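Local coordinates for thiamine-binding periplasmic protein (Escherichia coli, PDB 2QRY) that binds thiamine, thiamine phosphate and thiamine diphosphate with high affinity in the periplasm as the solute-binding component of the ThiBPQ ABC importer, at residues Lys45-Asp50 with Gln263-Phe268; Phe128-Asp133 with Leu214-Thr219; Asn139-Leu144 with Ala237-Gly242. All coordinates share one frame; numbering follows the deposited sequence.

Contact 1: residues Lys45-Asp50 with Gln263-Phe268; sequences KAFEAD and QKFLQF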
loop_
_atom_site.group_PDB
_atom_site.type_symbol
_atom_site.label_atom_id
_atom_site.label_comp_id
_atom_site.label_asym_id
_atom_site.label_seq_id
_atom_site.Cartn_x
_atom_site.Cartn_y
_atom_site.Cartn_z
ATOM N N LYS A 45 7.225 8.573 18.606
ATOM C CA LYS A 45 7.254 9.458 19.762
ATOM C C LYS A 45 5.865 9.681 20.357
ATOM O O LYS A 45 5.727 9.881 21.563
ATOM C CB LYS A 45 7.889 10.801 19.399
ATOM C CG LYS A 45 6.947 11.818 18.793
ATOM C CD LYS A 45 7.613 13.193 18.750
ATOM C CE LYS A 45 8.071 13.631 20.145
ATOM N NZ LYS A 45 8.648 15.003 20.162
ATOM N N ALA A 46 4.839 9.633 19.517
ATOM C CA ALA A 46 3.473 9.832 19.984
ATOM C C ALA A 46 2.985 8.636 20.793
ATOM O O ALA A 46 2.158 8.778 21.696
ATOM C CB ALA A 46 2.545 10.078 18.803
ATOM N N PHE A 47 3.486 7.451 20.461
ATOM C CA PHE A 47 3.082 6.253 21.178
ATOM C C PHE A 47 3.891 6.133 22.457
ATOM O O PHE A 47 3.342 5.850 23.518
ATOM C CB PHE A 47 3.302 5.009 20.318
ATOM C CG PHE A 47 2.877 3.732 20.983
ATOM C CD1 PHE A 47 1.537 3.504 21.289
ATOM C CD2 PHE A 47 3.814 2.754 21.303
ATOM C CE1 PHE A 47 1.133 2.312 21.908
ATOM C CE2 PHE A 47 3.423 1.559 21.922
ATOM C CZ PHE A 47 2.080 1.337 22.225
ATOM N N GLU A 48 5.198 6.357 22.351
ATOM C CA GLU A 48 6.091 6.260 23.499
ATOM C C GLU A 48 5.859 7.369 24.519
ATOM O O GLU A 48 5.874 7.118 25.723
ATOM C CB GLU A 48 7.554 6.289 23.046
ATOM C CG GLU A 48 7.914 5.212 22.039
ATOM C CD GLU A 48 9.390 5.197 21.705
ATOM O OE1 GLU A 48 10.054 6.235 21.893
ATOM O OE2 GLU A 48 9.884 4.148 21.242
ATOM N N ALA A 49 5.656 8.594 24.040
ATOM C CA ALA A 49 5.430 9.723 24.936
ATOM C C ALA A 49 4.263 9.424 25.867
ATOM O O ALA A 49 4.227 9.885 27.009
ATOM C CB ALA A 49 5.149 10.984 24.133
ATOM N N ASP A 50 3.314 8.637 25.376
ATOM C CA ASP A 50 2.147 8.278 26.166
ATOM C C ASP A 50 2.382 6.960 26.888
ATOM O O ASP A 50 2.705 6.939 28.075
ATOM C CB ASP A 50 0.920 8.154 25.262
ATOM C CG ASP A 50 -0.375 8.204 26.039
ATOM O OD1 ASP A 50 -0.567 7.353 26.936
ATOM O OD2 ASP A 50 -1.198 9.099 25.751
ATOM N N GLN A 263 -1.568 -4.795 21.644
ATOM C CA GLN A 263 -2.956 -4.394 21.504
ATOM C C GLN A 263 -3.184 -2.920 21.816
ATOM O O GLN A 263 -4.096 -2.300 21.265
ATOM C CB GLN A 263 -3.822 -5.302 22.374
ATOM C CG GLN A 263 -3.599 -6.756 21.998
ATOM C CD GLN A 263 -4.423 -7.743 22.794
ATOM O OE1 GLN A 263 -4.361 -7.778 24.024
ATOM N NE2 GLN A 263 -5.195 -8.569 22.090
ATOM N N LYS A 264 -2.356 -2.354 22.686
ATOM C CA LYS A 264 -2.495 -0.944 23.004
ATOM C C LYS A 264 -1.983 -0.157 21.804
ATOM O O LYS A 264 -2.410 0.969 21.552
ATOM C CB LYS A 264 -1.707 -0.579 24.269
ATOM C CG LYS A 264 -2.235 -1.258 25.526
ATOM C CD LYS A 264 -2.057 -0.402 26.770
ATOM C CE LYS A 264 -0.598 -0.228 27.157
ATOM N NZ LYS A 264 -0.472 0.573 28.417
ATOM N N PHE A 265 -1.068 -0.764 21.056
ATOM C CA PHE A 265 -0.530 -0.109 19.872
ATOM C C PHE A 265 -1.555 -0.138 18.747
ATOM O O PHE A 265 -1.687 0.827 17.996
ATOM C CB PHE A 265 0.761 -0.785 19.413
ATOM C CG PHE A 265 1.305 -0.219 18.135
ATOM C CD1 PHE A 265 0.948 -0.769 16.909
ATOM C CD2 PHE A 265 2.127 0.900 18.156
ATOM C CE1 PHE A 265 1.400 -0.209 15.726
ATOM C CE2 PHE A 265 2.584 1.470 16.979
ATOM C CZ PHE A 265 2.219 0.914 15.760
ATOM N N LEU A 266 -2.284 -1.243 18.635
ATOM C CA LEU A 266 -3.299 -1.383 17.599
ATOM C C LEU A 266 -4.482 -0.438 17.828
ATOM O O LEU A 266 -5.034 0.110 16.875
ATOM C CB LEU A 266 -3.787 -2.835 17.527
ATOM C CG LEU A 266 -2.745 -3.854 17.036
ATOM C CD1 LEU A 266 -3.320 -5.263 17.095
ATOM C CD2 LEU A 266 -2.314 -3.514 15.611
ATOM N N GLN A 267 -4.865 -0.245 19.088
ATOM C CA GLN A 267 -5.979 0.645 19.412
ATOM C C GLN A 267 -5.547 2.084 19.179
ATOM O O GLN A 267 -6.282 2.882 18.603
ATOM C CB GLN A 267 -6.399 0.470 20.875
ATOM C CG GLN A 267 -7.621 1.292 21.292
ATOM C CD GLN A 267 -8.910 0.811 20.641
ATOM O OE1 GLN A 267 -9.301 -0.352 20.783
ATOM N NE2 GLN A 267 -9.583 1.711 19.926
ATOM N N PHE A 268 -4.343 2.400 19.636
ATOM C CA PHE A 268 -3.775 3.732 19.495
ATOM C C PHE A 268 -3.571 4.082 18.026
ATOM O O PHE A 268 -3.520 5.253 17.645
ATOM C CB PHE A 268 -2.447 3.788 20.259
ATOM C CG PHE A 268 -1.512 4.857 19.787
ATOM C CD1 PHE A 268 -0.569 4.583 18.798
ATOM C CD2 PHE A 268 -1.574 6.139 20.318
ATOM C CE1 PHE A 268 0.299 5.575 18.346
ATOM C CE2 PHE A 268 -0.710 7.141 19.874
ATOM C CZ PHE A 268 0.227 6.858 18.887
#
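Phe-47 reaches from helix 40-48 into the angle between Phe-265 and Phe-268 of helix 259-269, and it buries the largest share of any residue, 105 of the 246 Å² summed over both sides. The first torsion explains the reach: CG of Phe-47 stands anti to the backbone N (chi1 -179°), and the ring extends straight across the gap between the helices. No hydrogen bond links the two segments. On one face the ring receives the edge of Phe-265. CD2 of Phe-265 lies 3.8 Å above the plane of the Phe-47 ring, over its centre, and with the planes at 83° the pair is a T-shaped (edge-to-face) stack. Farther out, CZ of Phe-47 rests on CB of Phe-265 at 3.8 Å, while CE1 of Phe-47 comes within 3.6 Å of CA of Phe-265; the end of the ring thus packs against the backbone of the facing helix, with the carbonyl O of Lys-264 near the ring plane at its edge. Together the three phenylalanines form an aromatic cluster that joins two helices of this periplasmic solute-binding fold, far apart in sequence, and Leu-55 of strand 54-59 touches both Phe-47 and Phe-265 from the sheet. Phe-268 meets Phe-47 differently. Its ring plane is inclined at 52° to that of Phe-47, an oblique pairing with ring centroids 5.1 Å apart, and CD1 of Phe-47 sits over one Phe-268 face, displaced toward the rim, at 3.4 Å from CD1 of Phe-268. The far end of the Phe-268 ring continues along the first helix: its CE1 lies 3.6 Å from CB of Phe-47, and CB of Ala-46 lies in the ring plane at the edge, 4.0 Å from CZ of Phe-268. Ala-273 and Phe-274 of helix 272-275 also touch Phe-268.

Contact 2: residues Phe128-Asp133 with Leu214-Thr219; sequences FAFVYD and LVLSYT. With TPS (thiamin phosphate), chain E.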
loop_
_atom_site.group_PDB
_atom_site.type_symbol
_atom_site.label_atom_id
_atom_site.label_comp_id
_atom_site.label_asym_id
_atom_site.label_seq_id
_atom_site.Cartn_x
_atom_site.Cartn_y
_atom_site.Cartn_z
ATOM N N PHE A 128 -4.580 2.891 -6.068
ATOM C CA PHE A 128 -3.420 2.773 -6.931
ATOM C C PHE A 128 -3.691 3.527 -8.225
ATOM O O PHE A 128 -4.801 3.493 -8.762
ATOM C CB PHE A 128 -3.122 1.305 -7.248
ATOM C CG PHE A 128 -2.903 0.456 -6.033
ATOM C CD1 PHE A 128 -1.855 0.727 -5.155
ATOM C CD2 PHE A 128 -3.748 -0.616 -5.764
ATOM C CE1 PHE A 128 -1.656 -0.055 -4.028
ATOM C CE2 PHE A 128 -3.555 -1.407 -4.637
ATOM C CZ PHE A 128 -2.509 -1.127 -3.767
ATOM N N ALA A 129 -2.665 4.205 -8.720
ATOM C CA ALA A 129 -2.790 4.961 -9.949
ATOM C C ALA A 129 -1.410 5.253 -10.523
ATOM O O ALA A 129 -0.413 5.250 -9.799
ATOM C CB ALA A 129 -3.526 6.264 -9.675
ATOM N N PHE A 130 -1.356 5.499 -11.827
ATOM C CA PHE A 130 -0.097 5.826 -12.458
ATOM C C PHE A 130 0.145 7.320 -12.367
ATOM O O PHE A 130 -0.704 8.123 -12.754
ATOM C CB PHE A 130 -0.087 5.384 -13.921
ATOM C CG PHE A 130 0.083 3.908 -14.102
ATOM C CD1 PHE A 130 -1.018 3.066 -14.153
ATOM C CD2 PHE A 130 1.349 3.359 -14.224
ATOM C CE1 PHE A 130 -0.858 1.691 -14.326
ATOM C CE2 PHE A 130 1.517 1.982 -14.397
ATOM C CZ PHE A 130 0.406 1.152 -14.447
ATOM N N VAL A 131 1.300 7.686 -11.828
ATOM C CA VAL A 131 1.672 9.090 -11.687
ATOM C C VAL A 131 2.606 9.508 -12.814
ATOM O O VAL A 131 3.434 8.713 -13.270
ATOM C CB VAL A 131 2.381 9.342 -10.348
ATOM C CG1 VAL A 131 3.005 10.730 -10.339
ATOM C CG2 VAL A 131 1.387 9.202 -9.205
ATOM N N TYR A 132 2.456 10.750 -13.269
ATOM C CA TYR A 132 3.296 11.298 -14.335
ATOM C C TYR A 132 3.579 12.780 -14.088
ATOM O O TYR A 132 3.016 13.390 -13.175
ATOM C CB TYR A 132 2.624 11.140 -15.706
ATOM C CG TYR A 132 1.329 11.908 -15.850
ATOM C CD1 TYR A 132 0.137 11.409 -15.325
ATOM C CD2 TYR A 132 1.304 13.158 -16.477
ATOM C CE1 TYR A 132 -1.058 12.141 -15.419
ATOM C CE2 TYR A 132 0.116 13.901 -16.573
ATOM C CZ TYR A 132 -1.054 13.383 -16.044
ATOM O OH TYR A 132 -2.213 14.100 -16.139
ATOM N N ASP A 133 4.445 13.348 -14.921
ATOM C CA ASP A 133 4.824 14.754 -14.824
ATOM C C ASP A 133 4.108 15.509 -15.946
ATOM O O ASP A 133 4.449 15.344 -17.118
ATOM C CB ASP A 133 6.338 14.894 -15.004
ATOM C CG ASP A 133 6.844 16.297 -14.700
ATOM O OD1 ASP A 133 6.122 17.281 -14.987
ATOM O OD2 ASP A 133 7.978 16.408 -14.184
ATOM N N LEU A 214 5.778 7.247 -16.605
ATOM C CA LEU A 214 4.780 6.890 -15.604
ATOM C C LEU A 214 5.295 5.829 -14.634
ATOM O O LEU A 214 6.172 5.033 -14.982
ATOM C CB LEU A 214 3.526 6.352 -16.296
ATOM C CG LEU A 214 2.821 7.240 -17.322
ATOM C CD1 LEU A 214 2.551 6.452 -18.593
ATOM C CD2 LEU A 214 1.528 7.764 -16.729
ATOM N N VAL A 215 4.745 5.840 -13.417
ATOM C CA VAL A 215 5.065 4.857 -12.374
ATOM C C VAL A 215 3.805 4.511 -11.611
ATOM O O VAL A 215 2.993 5.396 -11.314
ATOM C CB VAL A 215 6.036 5.364 -11.285
ATOM C CG1 VAL A 215 7.457 5.052 -11.670
ATOM C CG2 VAL A 215 5.811 6.851 -11.024
ATOM N N LEU A 216 3.639 3.236 -11.276
ATOM C CA LEU A 216 2.474 2.851 -10.501
ATOM C C LEU A 216 2.658 3.388 -9.084
ATOM O O LEU A 216 3.656 3.095 -8.431
ATOM C CB LEU A 216 2.313 1.341 -10.434
ATOM C CG LEU A 216 1.001 1.100 -9.694
ATOM C CD1 LEU A 216 0.073 0.325 -10.588
ATOM C CD2 LEU A 216 1.240 0.412 -8.362
ATOM N N SER A 217 1.703 4.187 -8.627
ATOM C CA SER A 217 1.762 4.761 -7.285
ATOM C C SER A 217 0.343 4.954 -6.732
ATOM O O SER A 217 -0.491 4.055 -6.856
ATOM C CB SER A 217 2.523 6.093 -7.308
ATOM O OG SER A 217 2.927 6.472 -6.002
ATOM N N TYR A 218 0.060 6.115 -6.142
ATOM C CA TYR A 218 -1.261 6.370 -5.566
ATOM C C TYR A 218 -1.929 7.686 -5.973
ATOM O O TYR A 218 -1.250 8.666 -6.284
ATOM C CB TYR A 218 -1.179 6.338 -4.043
ATOM C CG TYR A 218 -0.844 4.985 -3.465
ATOM C CD1 TYR A 218 0.469 4.518 -3.452
ATOM C CD2 TYR A 218 -1.839 4.185 -2.900
ATOM C CE1 TYR A 218 0.786 3.294 -2.880
ATOM C CE2 TYR A 218 -1.532 2.949 -2.330
ATOM C CZ TYR A 218 -0.217 2.515 -2.322
ATOM O OH TYR A 218 0.103 1.309 -1.755
ATOM N N THR A 219 -3.262 7.715 -5.935
ATOM C CA THR A 219 -3.998 8.925 -6.303
ATOM C C THR A 219 -3.610 10.085 -5.400
ATOM O O THR A 219 -3.866 11.235 -5.725
ATOM C CB THR A 219 -5.539 8.755 -6.182
ATOM O OG1 THR A 219 -5.883 8.353 -4.847
ATOM C CG2 THR A 219 -6.047 7.732 -7.180
HETATM C CM2 TPS E . 4.786 10.387 -2.580
HETATM N N3 TPS E . 2.889 4.562 -0.197
HETATM C C2 TPS E . 4.006 4.525 -0.896
HETATM S S1 TPS E . 4.438 2.856 -0.916
HETATM C C5 TPS E . 3.075 2.245 0.032
HETATM C C4 TPS E . 2.377 3.402 0.302
HETATM C CM4 TPS E . 1.089 3.361 1.117
HETATM C C6 TPS E . 2.865 0.800 0.365
HETATM C C7 TPS E . 4.141 0.184 -0.210
HETATM O O7 TPS E . 4.212 -1.231 -0.089
HETATM N N1A TPS E . 3.064 8.636 -2.448
HETATM C C2A TPS E . 4.124 9.220 -1.884
HETATM N N3A TPS E . 4.607 8.790 -0.720
HETATM C C4A TPS E . 4.046 7.749 -0.068
HETATM N N4A TPS E . 4.572 7.320 1.138
HETATM C C5A TPS E . 2.908 7.096 -0.641
HETATM C C6A TPS E . 2.444 7.595 -1.870
HETATM C C7A TPS E . 2.197 5.893 0.024
HETATM P P1 TPS E . 5.624 -1.673 -0.741
HETATM O O1 TPS E . 5.716 -1.126 -2.193
HETATM O O2 TPS E . 5.813 -3.244 -0.696
HETATM O O3 TPS E . 6.759 -1.031 0.085
#
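Phe-128 to Val-131 pair with Val-215 to Tyr-218 as antiparallel neighbours in the mixed sheet of this periplasmic binding protein, next to the thiamin phosphate site. The short strand axes make an angle of 131°, so the antiparallel pair is strongly twisted. Four backbone hydrogen bonds define the register: Ala-129 and Ser-217 exchange two, as do Val-131 and Val-215, giving two hydrogen-bonded pairs with the non-hydrogen-bonded pair Phe-130 and Leu-216 between them. The bond from Ala-129 N to Ser-217 O (2.9 Å) approaches from above the carbonyl plane, the donor standing 54° out of it.

Apolar contacts lie on both faces. On one, CD1 of Leu-216 makes a CH-pi contact 4.3 Å from the centroid of the Phe-130 ring, and CD2 of Leu-214 packs 3.7 Å from CB of Tyr-132. On the other, CG2 of Val-131 lies 3.8 Å from CB of Ser-217, whose OG is held by Ser-221 and Trp-200.

Of the aromatic pair, Tyr-218 is the one that reaches the ligand. Phe-128 runs side by side with it, the planes at 50°, with CD1 of Phe-128 over a face of Tyr-218. Tyr-218, a thiamine-binding residue, has its hydroxyl hydrogen-bonded to Gln-246; its CE1 is 3.6 Å from C4 of the thiazolium ring, and its OH lies 3.5 Å from C6 of thiamin phosphate.

Contact 3: residues Asn139-Leu144 with Ala237-Gly242; sequences NPPQSL and ANFSEG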
loop_
_atom_site.group_PDB
_atom_site.type_symbol
_atom_site.label_atom_id
_atom_site.label_comp_id
_atom_site.label_asym_id
_atom_site.label_seq_id
_atom_site.Cartn_x
_atom_site.Cartn_y
_atom_site.Cartn_z
ATOM N N ASN A 139 -0.093 14.296 -23.223
ATOM C CA ASN A 139 -1.327 13.552 -23.418
ATOM C C ASN A 139 -1.286 12.181 -22.759
ATOM O O ASN A 139 -1.188 11.158 -23.430
ATOM C CB ASN A 139 -1.608 13.417 -24.911
ATOM C CG ASN A 139 -1.735 14.764 -25.599
ATOM O OD1 ASN A 139 -2.707 15.493 -25.388
ATOM N ND2 ASN A 139 -0.742 15.109 -26.415
ATOM N N PRO A 140 -1.372 12.152 -21.423
ATOM C CA PRO A 140 -1.343 10.905 -20.659
ATOM C C PRO A 140 -2.543 10.014 -20.952
ATOM O O PRO A 140 -3.597 10.490 -21.370
ATOM C CB PRO A 140 -1.326 11.395 -19.216
ATOM C CG PRO A 140 -2.155 12.640 -19.292
ATOM C CD PRO A 140 -1.607 13.304 -20.534
ATOM N N PRO A 141 -2.395 8.701 -20.739
ATOM C CA PRO A 141 -3.490 7.762 -20.984
ATOM C C PRO A 141 -4.675 8.092 -20.075
ATOM O O PRO A 141 -4.496 8.669 -18.998
ATOM C CB PRO A 141 -2.854 6.415 -20.658
ATOM C CG PRO A 141 -1.861 6.765 -19.598
ATOM C CD PRO A 141 -1.231 8.007 -20.165
ATOM N N GLN A 142 -5.878 7.733 -20.512
ATOM C CA GLN A 142 -7.082 8.011 -19.736
ATOM C C GLN A 142 -7.797 6.736 -19.288
ATOM O O GLN A 142 -8.928 6.769 -18.800
ATOM C CB GLN A 142 -8.017 8.911 -20.547
ATOM C CG GLN A 142 -7.393 10.270 -20.858
ATOM C CD GLN A 142 -8.244 11.121 -21.781
ATOM O OE1 GLN A 142 -8.553 10.715 -22.901
ATOM N NE2 GLN A 142 -8.617 12.310 -21.320
ATOM N N SER A 143 -7.115 5.610 -19.447
ATOM C CA SER A 143 -7.650 4.324 -19.032
ATOM C C SER A 143 -6.492 3.333 -19.010
ATOM O O SER A 143 -5.503 3.509 -19.728
ATOM C CB SER A 143 -8.740 3.860 -19.999
ATOM O OG SER A 143 -8.217 3.605 -21.288
ATOM N N LEU A 144 -6.604 2.301 -18.181
ATOM C CA LEU A 144 -5.551 1.299 -18.086
ATOM C C LEU A 144 -5.424 0.642 -19.450
ATOM O O LEU A 144 -4.325 0.287 -19.890
ATOM C CB LEU A 144 -5.908 0.241 -17.039
ATOM C CG LEU A 144 -4.756 -0.436 -16.277
ATOM C CD1 LEU A 144 -5.286 -1.690 -15.575
ATOM C CD2 LEU A 144 -3.642 -0.806 -17.222
ATOM N N ALA A 237 -3.077 9.826 -13.041
ATOM C CA ALA A 237 -4.054 9.702 -14.119
ATOM C C ALA A 237 -5.307 8.972 -13.654
ATOM O O ALA A 237 -5.235 7.873 -13.108
ATOM C CB ALA A 237 -3.434 8.988 -15.300
ATOM N N ASN A 238 -6.454 9.606 -13.863
ATOM C CA ASN A 238 -7.741 9.044 -13.469
ATOM C C ASN A 238 -8.266 8.188 -14.624
ATOM O O ASN A 238 -8.652 8.718 -15.665
ATOM C CB ASN A 238 -8.709 10.192 -13.142
ATOM C CG ASN A 238 -9.985 9.723 -12.444
ATOM O OD1 ASN A 238 -9.976 8.785 -11.639
ATOM N ND2 ASN A 238 -11.087 10.401 -12.732
ATOM N N PHE A 239 -8.265 6.867 -14.448
ATOM C CA PHE A 239 -8.732 5.972 -15.506
ATOM C C PHE A 239 -10.227 5.656 -15.448
ATOM O O PHE A 239 -10.806 5.497 -14.376
ATOM C CB PHE A 239 -7.917 4.670 -15.510
ATOM C CG PHE A 239 -6.468 4.857 -15.887
ATOM C CD1 PHE A 239 -6.037 6.033 -16.504
ATOM C CD2 PHE A 239 -5.539 3.849 -15.641
ATOM C CE1 PHE A 239 -4.709 6.204 -16.870
ATOM C CE2 PHE A 239 -4.198 4.012 -16.008
ATOM C CZ PHE A 239 -3.784 5.194 -16.624
ATOM N N SER A 240 -10.836 5.565 -16.629
ATOM C CA SER A 240 -12.263 5.304 -16.762
ATOM C C SER A 240 -12.734 3.937 -16.262
ATOM O O SER A 240 -13.916 3.765 -15.972
ATOM C CB SER A 240 -12.696 5.508 -18.223
ATOM O OG SER A 240 -12.002 4.650 -19.112
ATOM N N GLU A 241 -11.834 2.963 -16.166
ATOM C CA GLU A 241 -12.243 1.657 -15.665
ATOM C C GLU A 241 -12.453 1.739 -14.155
ATOM O O GLU A 241 -13.128 0.898 -13.561
ATOM C CB GLU A 241 -11.187 0.584 -15.963
ATOM C CG GLU A 241 -10.913 0.352 -17.440
ATOM C CD GLU A 241 -9.673 1.082 -17.913
ATOM O OE1 GLU A 241 -9.186 1.963 -17.169
ATOM O OE2 GLU A 241 -9.191 0.778 -19.025
ATOM N N GLY A 242 -11.891 2.775 -13.538
ATOM C CA GLY A 242 -11.999 2.913 -12.099
ATOM C C GLY A 242 -10.676 2.455 -11.499
ATOM O O GLY A 242 -9.815 1.955 -12.225
#
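Glu-241 leaves its backbone with CG anti to the carbonyl carbon (chi1 -62°) and then bends at chi2 (99°), a fold that turns its carboxylate back onto Ser-143 and Leu-144; Phe-239, with the same kind of first torsion, lays one ring face against the backbone of these two residues. The carboxylate takes the N-H of Leu-144: Leu-144 N to Glu-241 OE1 measures 2.8 Å, approached on the syn side and 17° out of the carboxylate plane. OE2 accepts a further hydrogen bond from Lys-145 N, while OG of Ser-143, the N-cap residue, is bonded to Glu-146 N. The start of helix 144-149 is thus capped by one side chain of its own segment and one from across the contact, and its N-terminal end would be expected to stabilise the negative charge.

The Phe-239 ring has Ser-143 C 3.4 Å above its centre, and Leu-144 N lies over the same face, 3.2 Å from CD2 of Phe-239. At the ring edge stands the carbonyl O of Pro-141, 3.3 Å from Phe-239 CE1. A backbone hydrogen bond from Ser-240 N to Gln-142 O (3.1 Å) ties the type I turn Phe-239 to Gly-242 to the other loop.

Helix 165-178 lies against Leu-144 and Glu-241 through Val-177, whereas strand 121-133 touches Phe-239 through Phe-130 and Ala-237 through Tyr-132.

In the fold
Contacts 2 and 3 are neighbours, their centres about 10 Å apart, and strand 121-133 joins them directly: Phe-130 O lies 2.9 Å from Ala-237 N, a probable hydrogen bond. Their segments alternate along the chain in the order 128-133, 139-144, 214-219, 237-242. Contact 1 encloses both in sequence, since 45-50 precedes them and 263-268 follows. The centres of contacts 1 and 2 are about 32 Å apart. Those of contacts 1 and 3 are about 40 Å apart. Contact 1 thus lies across the chain's centre from the other two, consistent with the two-lobed architecture of periplasmic binding proteins. Contact 2 reaches the ligand through Tyr-218, whereas contact 1 joins helices remote from the annotated thiamine site.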